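Local coordinates for tyrosine-protein phosphatase YwqE (Bacillus subtilis, PDB 3QY7) that removes phosphate from tyrosine-phosphorylated proteins, among them YwqD, YwqF and Ssb, as a manganese-dependent phosphatase of the CpsB/CapC family, at residues 1-6 with 201-206; 30-35 with 205-210; 152-157 with 237-242; 160-165 with 186-191. One frame throughout, in Å; residues are numbered along the deposited sequence.

Interaction 1: residues 1-6 with 201-206. With FE (Fe (III) ion), chain C; PO4 (phosphate ion), chain E.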
loop_
_atom_site.group_PDB
_atom_site.type_symbol
_atom_site.label_atom_id
_atom_site.label_comp_id
_atom_site.label_asym_id
_atom_site.label_seq_id
_atom_site.Cartn_x
_atom_site.Cartn_y
_atom_site.Cartn_z
ATOM N N MET A 1 15.117 -1.167 1.448
ATOM C CA MET A 1 13.807 -0.585 1.050
ATOM C C MET A 1 12.685 -1.044 1.952
ATOM O O MET A 1 12.768 -2.107 2.555
ATOM C CB MET A 1 13.483 -0.974 -0.393
ATOM C CG MET A 1 14.419 -0.368 -1.391
ATOM S SD MET A 1 13.771 -0.641 -3.044
ATOM C CE MET A 1 13.930 -2.397 -3.134
ATOM N N ILE A 2 11.621 -0.247 1.988
ATOM C CA ILE A 2 10.452 -0.498 2.828
ATOM C C ILE A 2 9.258 -0.759 1.928
ATOM O O ILE A 2 9.002 0.009 1.005
ATOM C CB ILE A 2 10.176 0.733 3.690
ATOM C CG1 ILE A 2 11.365 0.989 4.625
ATOM C CG2 ILE A 2 8.875 0.593 4.492
ATOM C CD1 ILE A 2 11.378 2.391 5.131
ATOM N N ASP A 3 8.533 -1.839 2.209
ATOM C CA ASP A 3 7.314 -2.203 1.468
ATOM C C ASP A 3 6.136 -1.865 2.363
ATOM O O ASP A 3 6.024 -2.408 3.456
ATOM C CB ASP A 3 7.359 -3.703 1.154
ATOM C CG ASP A 3 6.260 -4.153 0.204
ATOM O OD1 ASP A 3 5.827 -3.337 -0.638
ATOM O OD2 ASP A 3 5.845 -5.332 0.306
ATOM N N ILE A 4 5.272 -0.950 1.910
ATOM C CA ILE A 4 4.220 -0.409 2.784
ATOM C C ILE A 4 2.856 -1.099 2.687
ATOM O O ILE A 4 1.911 -0.688 3.364
ATOM C CB ILE A 4 4.029 1.129 2.621
ATOM C CG1 ILE A 4 3.441 1.501 1.248
ATOM C CG2 ILE A 4 5.342 1.843 2.876
ATOM C CD1 ILE A 4 2.657 2.827 1.292
ATOM N N HIS A 5 2.745 -2.103 1.813
ATOM C CA HIS A 5 1.473 -2.809 1.579
ATOM C C HIS A 5 1.813 -4.253 1.218
ATOM O O HIS A 5 2.432 -4.502 0.191
ATOM C CB HIS A 5 0.709 -2.089 0.448
ATOM C CG HIS A 5 -0.634 -2.673 0.110
ATOM N ND1 HIS A 5 -1.558 -1.963 -0.624
ATOM C CD2 HIS A 5 -1.227 -3.852 0.421
ATOM C CE1 HIS A 5 -2.651 -2.696 -0.785
ATOM N NE2 HIS A 5 -2.481 -3.839 -0.152
ATOM N N CYS A 6 1.436 -5.196 2.079
ATOM C CA CYS A 6 1.870 -6.585 1.902
ATOM C C CYS A 6 1.027 -7.516 2.760
ATOM O O CYS A 6 0.739 -7.225 3.924
ATOM C CB CYS A 6 3.341 -6.708 2.294
ATOM S SG CYS A 6 4.095 -8.248 1.751
ATOM N N ARG A 201 0.827 -13.388 -7.232
ATOM C CA ARG A 201 0.744 -12.064 -6.695
ATOM C C ARG A 201 1.952 -11.827 -5.821
ATOM O O ARG A 201 1.857 -11.809 -4.681
ATOM C CB ARG A 201 -0.557 -11.894 -5.913
ATOM C CG ARG A 201 -1.728 -11.680 -6.797
ATOM C CD ARG A 201 -2.964 -11.401 -5.984
ATOM N NE ARG A 201 -3.022 -10.005 -5.606
ATOM C CZ ARG A 201 -4.076 -9.460 -5.030
ATOM N NH1 ARG A 201 -4.077 -8.193 -4.717
ATOM N NH2 ARG A 201 -5.131 -10.188 -4.807
ATOM N N ASN A 202 3.087 -11.730 -6.440
ATOM C CA ASN A 202 4.307 -11.620 -5.697
ATOM C C ASN A 202 4.944 -10.221 -5.749
ATOM O O ASN A 202 4.239 -9.311 -5.917
ATOM C CB ASN A 202 5.250 -12.712 -6.071
ATOM C CG ASN A 202 5.551 -12.706 -7.488
ATOM O OD1 ASN A 202 5.286 -11.751 -8.156
ATOM N ND2 ASN A 202 6.146 -13.746 -7.960
ATOM N N PHE A 203 6.218 -10.060 -5.489
ATOM C CA PHE A 203 6.725 -8.719 -5.311
ATOM C C PHE A 203 7.036 -7.856 -6.576
ATOM O O PHE A 203 6.430 -6.833 -6.748
ATOM C CB PHE A 203 7.955 -8.779 -4.399
ATOM C CG PHE A 203 7.639 -9.146 -2.987
ATOM C CD1 PHE A 203 7.436 -10.450 -2.643
ATOM C CD2 PHE A 203 7.506 -8.205 -2.002
ATOM C CE1 PHE A 203 7.111 -10.793 -1.400
ATOM C CE2 PHE A 203 7.200 -8.566 -0.782
ATOM C CZ PHE A 203 6.980 -9.867 -0.470
ATOM N N HIS A 204 7.919 -8.336 -7.450
ATOM C CA HIS A 204 8.239 -7.615 -8.689
ATOM C C HIS A 204 8.761 -6.193 -8.453
ATOM O O HIS A 204 8.603 -5.280 -9.272
ATOM C CB HIS A 204 7.078 -7.732 -9.692
ATOM C CG HIS A 204 7.111 -9.033 -10.429
ATOM N ND1 HIS A 204 7.811 -9.200 -11.605
ATOM C CD2 HIS A 204 6.645 -10.257 -10.096
ATOM C CE1 HIS A 204 7.723 -10.458 -11.995
ATOM N NE2 HIS A 204 7.008 -11.118 -11.102
ATOM N N THR A 205 9.422 -6.047 -7.312
ATOM C CA THR A 205 9.914 -4.772 -6.822
ATOM C C THR A 205 10.951 -4.135 -7.752
ATOM O O THR A 205 10.799 -2.981 -8.169
ATOM C CB THR A 205 10.529 -4.961 -5.418
ATOM O OG1 THR A 205 9.654 -5.785 -4.625
ATOM C CG2 THR A 205 10.722 -3.631 -4.738
ATOM N N GLN A 206 12.002 -4.886 -8.066
ATOM C CA GLN A 206 13.076 -4.378 -8.919
ATOM C C GLN A 206 12.594 -4.135 -10.339
ATOM O O GLN A 206 12.998 -3.142 -10.979
ATOM C CB GLN A 206 14.273 -5.330 -8.888
ATOM C CG GLN A 206 14.978 -5.358 -7.529
ATOM C CD GLN A 206 15.579 -4.026 -7.103
ATOM O OE1 GLN A 206 15.999 -3.211 -7.930
ATOM N NE2 GLN A 206 15.624 -3.802 -5.801
HETATM FE FE FE C . -3.806 -5.456 -0.563
HETATM P P PO4 E . -6.331 -7.313 -1.687
HETATM O O1 PO4 E . -4.944 -7.128 -1.078
HETATM O O2 PO4 E . -6.214 -7.653 -3.127
HETATM O O3 PO4 E . -7.021 -8.448 -1.000
HETATM O O4 PO4 E . -7.167 -6.060 -1.532
HETATM O O HOH W 1 -4.655 -4.637 -2.021
#
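Met1 and Thr205 meet tip to tip through methyl groups, Met1 CE lying 3.8 Å from Thr205 CG2. The methionine chain bends at its last torsion (chi3 -67°), which turns CE onto the start of helix 205-216; there it also touches Gln206 NE2 at 3.5 Å, an amide whose hydrogen bond goes to Gln32. Further along, the CE2 corner of the Phe203 ring meets both Asp3 and Cys6. Asp3 OD2 sits at the ring edge, near its plane, 3.7 Å from Phe203 CE2, with carboxylate and ring turned 56° apart; the same oxygen is hydrogen-bonded to Ser193. Cys6 SG, swung opposite its backbone N (chi1 -166°), approaches the ring obliquely in a sulfur-aromatic contact, 4.0 Å from Phe203 CZ. At the far end the two segments meet through bound groups. His5 NE2 binds the iron at 2.1 Å. A phosphate, probably from the crystallisation liquor, joins the same iron through O1 while its O2 takes a hydrogen bond of 2.7 Å from Arg201 NH1 and a weak one from NH2, in the guanidinium plane. With His7, Glu80 and Asp194 completing the iron's protein ligands, this is one of the metal sites of the PHP-like phosphatase centre.

Interaction 2: residues 30-35 with 205-210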
loop_
_atom_site.group_PDB
_atom_site.type_symbol
_atom_site.label_atom_id
_atom_site.label_comp_id
_atom_site.label_asym_id
_atom_site.label_seq_id
_atom_site.Cartn_x
_atom_site.Cartn_y
_atom_site.Cartn_z
ATOM N N VAL A 30 13.449 -10.278 0.570
ATOM C CA VAL A 30 14.844 -9.993 0.821
ATOM C C VAL A 30 15.628 -10.010 -0.500
ATOM O O VAL A 30 16.467 -9.136 -0.730
ATOM C CB VAL A 30 15.436 -10.994 1.831
ATOM C CG1 VAL A 30 16.952 -10.971 1.803
ATOM C CG2 VAL A 30 14.933 -10.687 3.252
ATOM N N ARG A 31 15.332 -10.977 -1.363
ATOM C CA ARG A 31 16.005 -11.053 -2.682
ATOM C C ARG A 31 15.747 -9.792 -3.529
ATOM O O ARG A 31 16.590 -9.390 -4.335
ATOM C CB ARG A 31 15.642 -12.327 -3.436
ATOM C CG ARG A 31 16.134 -13.615 -2.756
ATOM C CD ARG A 31 16.010 -14.816 -3.672
ATOM N NE ARG A 31 14.742 -14.830 -4.403
ATOM C CZ ARG A 31 13.632 -15.453 -4.011
ATOM N NH1 ARG A 31 13.598 -16.152 -2.874
ATOM N NH2 ARG A 31 12.547 -15.384 -4.782
ATOM N N GLN A 32 14.612 -9.143 -3.280
ATOM C CA GLN A 32 14.224 -7.910 -3.973
ATOM C C GLN A 32 14.792 -6.632 -3.340
ATOM O O GLN A 32 14.547 -5.525 -3.843
ATOM C CB GLN A 32 12.680 -7.825 -4.043
ATOM C CG GLN A 32 12.020 -8.806 -4.990
ATOM C CD GLN A 32 12.026 -8.337 -6.440
ATOM O OE1 GLN A 32 12.638 -7.323 -6.774
ATOM N NE2 GLN A 32 11.304 -9.052 -7.294
ATOM N N GLY A 33 15.544 -6.763 -2.248
ATOM C CA GLY A 33 16.127 -5.608 -1.579
ATOM C C GLY A 33 15.255 -4.982 -0.513
ATOM O O GLY A 33 15.567 -3.913 -0.009
ATOM N N ILE A 34 14.166 -5.657 -0.151
ATOM C CA ILE A 34 13.302 -5.179 0.926
ATOM C C ILE A 34 13.830 -5.665 2.278
ATOM O O ILE A 34 14.125 -6.855 2.423
ATOM C CB ILE A 34 11.843 -5.648 0.681
ATOM C CG1 ILE A 34 11.331 -5.087 -0.664
ATOM C CG2 ILE A 34 10.940 -5.293 1.870
ATOM C CD1 ILE A 34 10.057 -5.762 -1.216
ATOM N N ARG A 35 13.974 -4.747 3.243
ATOM C CA ARG A 35 14.437 -5.101 4.597
ATOM C C ARG A 35 13.318 -4.954 5.615
ATOM O O ARG A 35 13.390 -5.503 6.716
ATOM C CB ARG A 35 15.604 -4.208 5.073
ATOM C CG ARG A 35 16.560 -3.680 4.012
ATOM C CD ARG A 35 17.201 -4.761 3.167
ATOM N NE ARG A 35 18.190 -5.558 3.891
ATOM C CZ ARG A 35 18.037 -6.840 4.223
ATOM N NH1 ARG A 35 16.922 -7.497 3.910
ATOM N NH2 ARG A 35 19.015 -7.466 4.868
ATOM N N THR A 205 9.422 -6.047 -7.312
ATOM C CA THR A 205 9.914 -4.772 -6.822
ATOM C C THR A 205 10.951 -4.135 -7.752
ATOM O O THR A 205 10.799 -2.981 -8.169
ATOM C CB THR A 205 10.529 -4.961 -5.418
ATOM O OG1 THR A 205 9.654 -5.785 -4.625
ATOM C CG2 THR A 205 10.722 -3.631 -4.738
ATOM N N GLN A 206 12.002 -4.886 -8.066
ATOM C CA GLN A 206 13.076 -4.378 -8.919
ATOM C C GLN A 206 12.594 -4.135 -10.339
ATOM O O GLN A 206 12.998 -3.142 -10.979
ATOM C CB GLN A 206 14.273 -5.330 -8.888
ATOM C CG GLN A 206 14.978 -5.358 -7.529
ATOM C CD GLN A 206 15.579 -4.026 -7.103
ATOM O OE1 GLN A 206 15.999 -3.211 -7.930
ATOM N NE2 GLN A 206 15.624 -3.802 -5.801
ATOM N N GLU A 207 11.716 -5.010 -10.810
ATOM C CA GLU A 207 11.142 -4.898 -12.142
ATOM C C GLU A 207 10.404 -3.564 -12.306
ATOM O O GLU A 207 10.624 -2.842 -13.287
ATOM C CB GLU A 207 10.255 -6.110 -12.415
ATOM C CG GLU A 207 11.044 -7.431 -12.465
ATOM C CD GLU A 207 11.178 -8.204 -11.137
ATOM O OE1 GLU A 207 11.238 -7.619 -10.018
ATOM O OE2 GLU A 207 11.256 -9.456 -11.241
ATOM N N ALA A 208 9.573 -3.228 -11.318
ATOM C CA ALA A 208 8.846 -1.958 -11.285
ATOM C C ALA A 208 9.771 -0.745 -11.229
ATOM O O ALA A 208 9.522 0.245 -11.919
ATOM C CB ALA A 208 7.843 -1.935 -10.122
ATOM N N LEU A 209 10.831 -0.821 -10.419
ATOM C CA LEU A 209 11.778 0.292 -10.309
ATOM C C LEU A 209 12.496 0.500 -11.633
ATOM O O LEU A 209 12.698 1.629 -12.060
ATOM C CB LEU A 209 12.791 0.064 -9.186
ATOM C CG LEU A 209 12.125 0.113 -7.810
ATOM C CD1 LEU A 209 13.069 -0.457 -6.762
ATOM C CD2 LEU A 209 11.738 1.527 -7.446
ATOM N N TYR A 210 12.846 -0.593 -12.301
ATOM C CA TYR A 210 13.517 -0.474 -13.599
ATOM C C TYR A 210 12.594 0.195 -14.632
ATOM O O TYR A 210 13.029 1.048 -15.401
ATOM C CB TYR A 210 14.011 -1.835 -14.091
ATOM C CG TYR A 210 14.819 -1.772 -15.371
ATOM C CD1 TYR A 210 15.856 -0.856 -15.524
ATOM C CD2 TYR A 210 14.546 -2.643 -16.426
ATOM C CE1 TYR A 210 16.612 -0.810 -16.706
ATOM C CE2 TYR A 210 15.290 -2.604 -17.609
ATOM C CZ TYR A 210 16.311 -1.678 -17.745
ATOM O OH TYR A 210 17.042 -1.638 -18.920
#
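Gln32 OE1 accepts the backbone N-H of Gln206 at 2.8 Å, the donor standing above the plane of the side-chain carbonyl rather than on a lone pair. At the amide's other end, Gln32 NE2 gives a hydrogen bond of 3.1 Å to Glu207 OE1, nearly in its own amide plane, but in one of the two modelled conformers of Glu207, so this bond is less certain. A bend at chi2 (-82°) folds the Gln32 chain over Thr205, bringing OE1 within 3.4 Å of Thr205 CB. Gln206 returns the grip from the opposite direction. Its NE2 reaches the backbone oxygen of Gln32 at 2.8 Å in an almost straight bond (171°), the two side chains sliding past each other with amide planes 17° apart. Beside these polar links Ile34 CD1 packs 3.4 Å from Thr205 OG1. Gln32 stands at the end of helix 19-31, which closes in a Schellman motif, Gly33 N bonding back to Val30 O. The contact therefore sets the C-terminal end of helix 19-31 against the first turn of helix 205-216, beside Met1 ahead of strand 2-3, while Ala208 of the latter helix packs on helix 164-168.

Interaction 3: residues 152-157 with 237-242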
loop_
_atom_site.group_PDB
_atom_site.type_symbol
_atom_site.label_atom_id
_atom_site.label_comp_id
_atom_site.label_asym_id
_atom_site.label_seq_id
_atom_site.Cartn_x
_atom_site.Cartn_y
_atom_site.Cartn_z
ATOM N N HIS A 152 -8.366 14.911 -8.159
ATOM C CA HIS A 152 -9.003 15.802 -7.188
ATOM C C HIS A 152 -8.708 15.392 -5.751
ATOM O O HIS A 152 -8.392 16.247 -4.922
ATOM C CB HIS A 152 -10.510 15.919 -7.431
ATOM C CG HIS A 152 -10.857 16.785 -8.603
ATOM N ND1 HIS A 152 -10.506 18.120 -8.677
ATOM C CD2 HIS A 152 -11.504 16.503 -9.759
ATOM C CE1 HIS A 152 -10.930 18.619 -9.823
ATOM N NE2 HIS A 152 -11.533 17.658 -10.500
ATOM N N LEU A 153 -8.784 14.093 -5.467
ATOM C CA LEU A 153 -8.512 13.596 -4.106
ATOM C C LEU A 153 -7.076 13.903 -3.687
ATOM O O LEU A 153 -6.830 14.300 -2.550
ATOM C CB LEU A 153 -8.820 12.099 -3.985
ATOM C CG LEU A 153 -10.289 11.655 -4.063
ATOM C CD1 LEU A 153 -10.405 10.166 -4.294
ATOM C CD2 LEU A 153 -11.069 12.090 -2.816
ATOM N N VAL A 154 -6.134 13.732 -4.613
ATOM C CA VAL A 154 -4.732 14.045 -4.362
ATOM C C VAL A 154 -4.485 15.555 -4.243
ATOM O O VAL A 154 -3.783 16.003 -3.349
ATOM C CB VAL A 154 -3.804 13.388 -5.419
ATOM C CG1 VAL A 154 -2.363 13.909 -5.284
ATOM C CG2 VAL A 154 -3.846 11.869 -5.272
ATOM N N GLU A 155 -5.068 16.338 -5.149
ATOM C CA GLU A 155 -5.033 17.794 -5.023
ATOM C C GLU A 155 -5.544 18.231 -3.633
ATOM O O GLU A 155 -5.014 19.175 -3.038
ATOM C CB GLU A 155 -5.864 18.430 -6.138
ATOM C CG GLU A 155 -5.712 19.918 -6.262
ATOM C CD GLU A 155 -6.612 20.672 -5.294
ATOM O OE1 GLU A 155 -6.224 21.783 -4.871
ATOM O OE2 GLU A 155 -7.700 20.149 -4.959
ATOM N N LYS A 156 -6.546 17.522 -3.126
ATOM C CA LYS A 156 -7.137 17.832 -1.812
ATOM C C LYS A 156 -6.382 17.248 -0.612
ATOM O O LYS A 156 -6.812 17.424 0.534
ATOM C CB LYS A 156 -8.610 17.410 -1.761
ATOM C CG LYS A 156 -9.573 18.279 -2.612
ATOM C CD LYS A 156 -9.550 19.726 -2.145
ATOM C CE LYS A 156 -10.858 20.436 -2.472
ATOM N NZ LYS A 156 -10.917 21.747 -1.756
ATOM N N GLY A 157 -5.287 16.536 -0.872
ATOM C CA GLY A 157 -4.368 16.137 0.195
ATOM C C GLY A 157 -4.132 14.648 0.387
ATOM O O GLY A 157 -3.282 14.259 1.186
ATOM N N ILE A 237 5.737 13.132 3.560
ATOM C CA ILE A 237 6.194 12.662 2.251
ATOM C C ILE A 237 6.405 13.811 1.265
ATOM O O ILE A 237 5.849 14.913 1.445
ATOM C CB ILE A 237 5.224 11.628 1.625
ATOM C CG1 ILE A 237 3.789 12.172 1.581
ATOM C CG2 ILE A 237 5.252 10.317 2.417
ATOM C CD1 ILE A 237 2.919 11.535 0.486
ATOM N N PHE A 238 7.198 13.544 0.227
ATOM C CA PHE A 238 7.465 14.528 -0.813
ATOM C C PHE A 238 6.476 14.366 -1.949
ATOM O O PHE A 238 6.210 13.251 -2.422
ATOM C CB PHE A 238 8.895 14.420 -1.341
ATOM C CG PHE A 238 9.953 14.569 -0.280
ATOM C CD1 PHE A 238 11.141 13.855 -0.373
ATOM C CD2 PHE A 238 9.765 15.438 0.806
ATOM C CE1 PHE A 238 12.135 13.995 0.597
ATOM C CE2 PHE A 238 10.749 15.573 1.783
ATOM C CZ PHE A 238 11.935 14.844 1.671
ATOM N N ARG A 239 5.938 15.495 -2.386
ATOM C CA ARG A 239 4.944 15.509 -3.440
ATOM C C ARG A 239 5.375 16.459 -4.538
ATOM O O ARG A 239 6.051 17.464 -4.292
ATOM C CB ARG A 239 3.579 15.947 -2.883
ATOM C CG ARG A 239 3.086 15.092 -1.722
ATOM C CD ARG A 239 2.002 15.782 -0.899
ATOM N NE ARG A 239 0.688 15.504 -1.447
ATOM C CZ ARG A 239 -0.216 14.682 -0.916
ATOM N NH1 ARG A 239 -0.012 14.038 0.228
ATOM N NH2 ARG A 239 -1.354 14.521 -1.551
ATOM N N GLN A 240 4.977 16.125 -5.758
ATOM C CA GLN A 240 5.097 17.040 -6.886
ATOM C C GLN A 240 3.678 17.543 -7.223
ATOM O O GLN A 240 2.677 16.909 -6.831
ATOM C CB GLN A 240 5.770 16.346 -8.080
ATOM C CG GLN A 240 7.222 15.888 -7.839
ATOM C CD GLN A 240 8.209 17.026 -7.616
ATOM O OE1 GLN A 240 9.111 16.920 -6.776
ATOM N NE2 GLN A 240 8.051 18.115 -8.364
ATOM N N PRO A 241 3.577 18.692 -7.925
ATOM C CA PRO A 241 2.245 19.232 -8.169
ATOM C C PRO A 241 1.388 18.260 -8.977
ATOM O O PRO A 241 1.797 17.843 -10.070
ATOM C CB PRO A 241 2.515 20.525 -8.954
ATOM C CG PRO A 241 3.952 20.845 -8.731
ATOM C CD PRO A 241 4.629 19.511 -8.560
ATOM N N PRO A 242 0.216 17.878 -8.434
ATOM C CA PRO A 242 -0.650 16.938 -9.134
ATOM C C PRO A 242 -1.179 17.530 -10.429
ATOM O O PRO A 242 -1.348 18.755 -10.539
ATOM C CB PRO A 242 -1.804 16.704 -8.152
ATOM C CG PRO A 242 -1.763 17.858 -7.221
ATOM C CD PRO A 242 -0.335 18.268 -7.120
HETATM O O HOH W 2 -1.009 16.587 -3.611
#
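A Schellman motif closes helix 148-155, with Gly157 at positive phi, and the chain beyond helix 219-232 runs across this helix end. Arg239 comes from that chain with its guanidinium directed at the carbonyls at and just beyond the helix end. Its NH2 makes a weak hydrogen bond to Val154 O, 3.4 Å long and bent to 129°, and a water strengthens the link: it donates to Val154 O at 2.8 Å and accepts from Arg239 NH2 at 2.9 Å. The water lies at the guanidinium edge, in its plane. Gly157 O also lies 3.4 Å from Arg239 NH2, and the firmer partner of that nitrogen is Ala158 O. A turn at chi3 (88°) brings the guanidinium to these oxygens, where its positive charge probably suits the negative end of the helix dipole. Val154 O is thus shared, since Gly157 N bonds to it at 2.9 Å within the motif. Nearby, Pro242 packs its CB and CG against the helix: CB is 4.0 Å from Val154 CG1, and CG is 3.9 Å from Glu155 CA. Here a C-terminal tail crosses the end of an outer helix of the TIM-barrel-like fold, an arginine meeting the carbonyls of a Schellman-capped C terminus.

Interaction 4: residues 160-165 with 186-191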
loop_
_atom_site.group_PDB
_atom_site.type_symbol
_atom_site.label_atom_id
_atom_site.label_comp_id
_atom_site.label_asym_id
_atom_site.label_seq_id
_atom_site.Cartn_x
_atom_site.Cartn_y
_atom_site.Cartn_z
ATOM N N SER A 160 -1.381 8.408 -2.703
ATOM C CA SER A 160 -1.745 7.082 -3.213
ATOM C C SER A 160 -0.534 6.177 -3.451
ATOM O O SER A 160 0.595 6.652 -3.601
ATOM C CB SER A 160 -2.637 7.169 -4.470
ATOM O OG SER A 160 -1.886 7.347 -5.651
ATOM N N GLN A 161 -0.814 4.887 -3.497
ATOM C CA GLN A 161 0.214 3.853 -3.603
ATOM C C GLN A 161 -0.119 2.934 -4.774
ATOM O O GLN A 161 -1.181 2.299 -4.809
ATOM C CB GLN A 161 0.297 3.087 -2.271
ATOM C CG GLN A 161 0.987 1.716 -2.373
ATOM C CD GLN A 161 0.004 0.588 -2.570
ATOM O OE1 GLN A 161 -1.015 0.508 -1.887
ATOM N NE2 GLN A 161 0.333 -0.340 -3.481
ATOM N N ILE A 162 0.811 2.881 -5.723
ATOM C CA ILE A 162 0.705 2.029 -6.894
ATOM C C ILE A 162 1.308 0.663 -6.592
ATOM O O ILE A 162 2.173 0.533 -5.723
ATOM C CB ILE A 162 1.369 2.684 -8.123
ATOM C CG1 ILE A 162 0.827 2.072 -9.418
ATOM C CG2 ILE A 162 2.912 2.656 -8.051
ATOM C CD1 ILE A 162 0.427 3.129 -10.388
ATOM N N THR A 163 0.843 -0.351 -7.305
ATOM C CA THR A 163 1.337 -1.718 -7.108
ATOM C C THR A 163 2.539 -1.975 -8.004
ATOM O O THR A 163 2.486 -1.666 -9.192
ATOM C CB THR A 163 0.257 -2.773 -7.472
ATOM O OG1 THR A 163 -1.025 -2.368 -6.949
ATOM C CG2 THR A 163 0.616 -4.131 -6.909
ATOM N N SER A 164 3.610 -2.543 -7.441
ATOM C CA SER A 164 4.799 -2.899 -8.226
ATOM C C SER A 164 4.398 -3.748 -9.410
ATOM O O SER A 164 4.815 -3.463 -10.523
ATOM C CB SER A 164 5.849 -3.642 -7.395
ATOM O OG SER A 164 6.371 -2.831 -6.343
ATOM N N GLY A 165 3.575 -4.762 -9.172
ATOM C CA GLY A 165 3.184 -5.665 -10.255
ATOM C C GLY A 165 2.500 -4.971 -11.421
ATOM O O GLY A 165 2.690 -5.363 -12.575
ATOM N N ASN A 186 1.993 12.863 -11.342
ATOM C CA ASN A 186 2.364 13.118 -9.934
ATOM C C ASN A 186 1.284 12.718 -8.930
ATOM O O ASN A 186 1.186 13.299 -7.845
ATOM C CB ASN A 186 2.786 14.586 -9.720
ATOM C CG ASN A 186 4.040 14.952 -10.483
ATOM O OD1 ASN A 186 4.147 16.053 -11.046
ATOM N ND2 ASN A 186 5.003 14.040 -10.510
ATOM N N LEU A 187 0.473 11.730 -9.289
ATOM C CA LEU A 187 -0.643 11.306 -8.451
ATOM C C LEU A 187 -0.320 10.122 -7.554
ATOM O O LEU A 187 -1.145 9.720 -6.735
ATOM C CB LEU A 187 -1.862 10.978 -9.319
ATOM C CG LEU A 187 -2.434 12.125 -10.150
ATOM C CD1 LEU A 187 -3.699 11.614 -10.808
ATOM C CD2 LEU A 187 -2.727 13.378 -9.310
ATOM N N ILE A 188 0.880 9.575 -7.735
ATOM C CA ILE A 188 1.358 8.410 -6.997
ATOM C C ILE A 188 2.516 8.842 -6.098
ATOM O O ILE A 188 3.395 9.580 -6.534
ATOM C CB ILE A 188 1.883 7.334 -7.989
ATOM C CG1 ILE A 188 0.778 6.894 -8.965
ATOM C CG2 ILE A 188 2.524 6.134 -7.265
ATOM C CD1 ILE A 188 -0.522 6.322 -8.353
ATOM N N HIS A 189 2.518 8.343 -4.859
ATOM C CA HIS A 189 3.529 8.736 -3.872
ATOM C C HIS A 189 4.360 7.582 -3.338
ATOM O O HIS A 189 5.414 7.823 -2.765
ATOM C CB HIS A 189 2.865 9.529 -2.755
ATOM C CG HIS A 189 2.039 10.656 -3.287
ATOM N ND1 HIS A 189 0.710 10.499 -3.614
ATOM C CD2 HIS A 189 2.374 11.915 -3.650
ATOM C CE1 HIS A 189 0.249 11.632 -4.116
ATOM N NE2 HIS A 189 1.238 12.507 -4.154
ATOM N N PHE A 190 3.893 6.352 -3.546
ATOM C CA PHE A 190 4.565 5.133 -3.072
ATOM C C PHE A 190 4.423 4.028 -4.119
ATOM O O PHE A 190 3.440 4.000 -4.874
ATOM C CB PHE A 190 3.910 4.582 -1.789
ATOM C CG PHE A 190 3.736 5.581 -0.688
ATOM C CD1 PHE A 190 4.781 5.861 0.194
ATOM C CD2 PHE A 190 2.501 6.197 -0.491
ATOM C CE1 PHE A 190 4.612 6.767 1.236
ATOM C CE2 PHE A 190 2.319 7.109 0.566
ATOM C CZ PHE A 190 3.365 7.391 1.428
ATOM N N VAL A 191 5.384 3.107 -4.145
ATOM C CA VAL A 191 5.242 1.868 -4.892
ATOM C C VAL A 191 5.367 0.736 -3.873
ATOM O O VAL A 191 6.258 0.767 -3.002
ATOM C CB VAL A 191 6.338 1.720 -5.975
ATOM C CG1 VAL A 191 6.029 0.528 -6.866
ATOM C CG2 VAL A 191 6.489 3.007 -6.795
#
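Ser160 is gripped by its side chain and by both backbone polar atoms. Its OG donates to Leu187 O at 2.7 Å, placed there by a chi1 of 83° that sets the hydroxyl between the backbone N and carbonyl carbon. Ser160 O receives His189 N at 2.9 Å and, weakly, Phe190 N, so two successive amides converge on one carbonyl. Ser160 N in turn donates to His189 ND1 at 3.1 Å, lying at the edge of the imidazole and close to its plane; the bond fixes the rotation of that ring and identifies ND1 as an acceptor. One step on, Ile162 N bonds Phe190 O at 3.0 Å, the regular pairing of neighbouring parallel strands, with Gln161 opposite Phe190 and Ile162 opposite Val191.

Packing differs on the two faces. On one, Gln161 crosses the Phe190 side chain at about a right angle, their CB atoms 3.9 Å apart, while Gln161 OE1 holds ND1 of the iron ligand His5. On the other, Ile162 CG2 lies 3.6 Å from Ile188 CG2 and 3.8 Å from Val191 CG2, and the CD1 methyls of Ile162 and Ile188 also meet. Val191 CG1 then touches Ser164 OG at 3.4 Å, where the chain turns into helix 164-168. Strand 159-163 is thereby held between 131-135 and 190-192 in the five-stranded parallel sheet. Helices 164-168 and 173-184 make the crossover between the paired strands, the latter packing on Ile162 and Ile188, and helix 148-155 lies against Leu187 and His189.

Overall arrangement
From the N terminus, strand 2-3 leads through helix 19-31 to the helix end and loop at 30-35, and both places are met much later by 201-210, the loop and first turn of helix 205-216. Interactions 1 and 2 thus close long loops on overlapping segments, sharing Thr205 and Gln206, and join the beginning of the barrel to its later part. Interaction 4 closes a short loop, strand 159-163 to strand 190-192, nested inside those of interactions 1, 2 and 3. It touches interaction 1 beside the iron site. Interaction 3 crosses interactions 1 and 2 along the chain: it begins inside their loops and ends in the tail, which packs on 186-191 beside interaction 4.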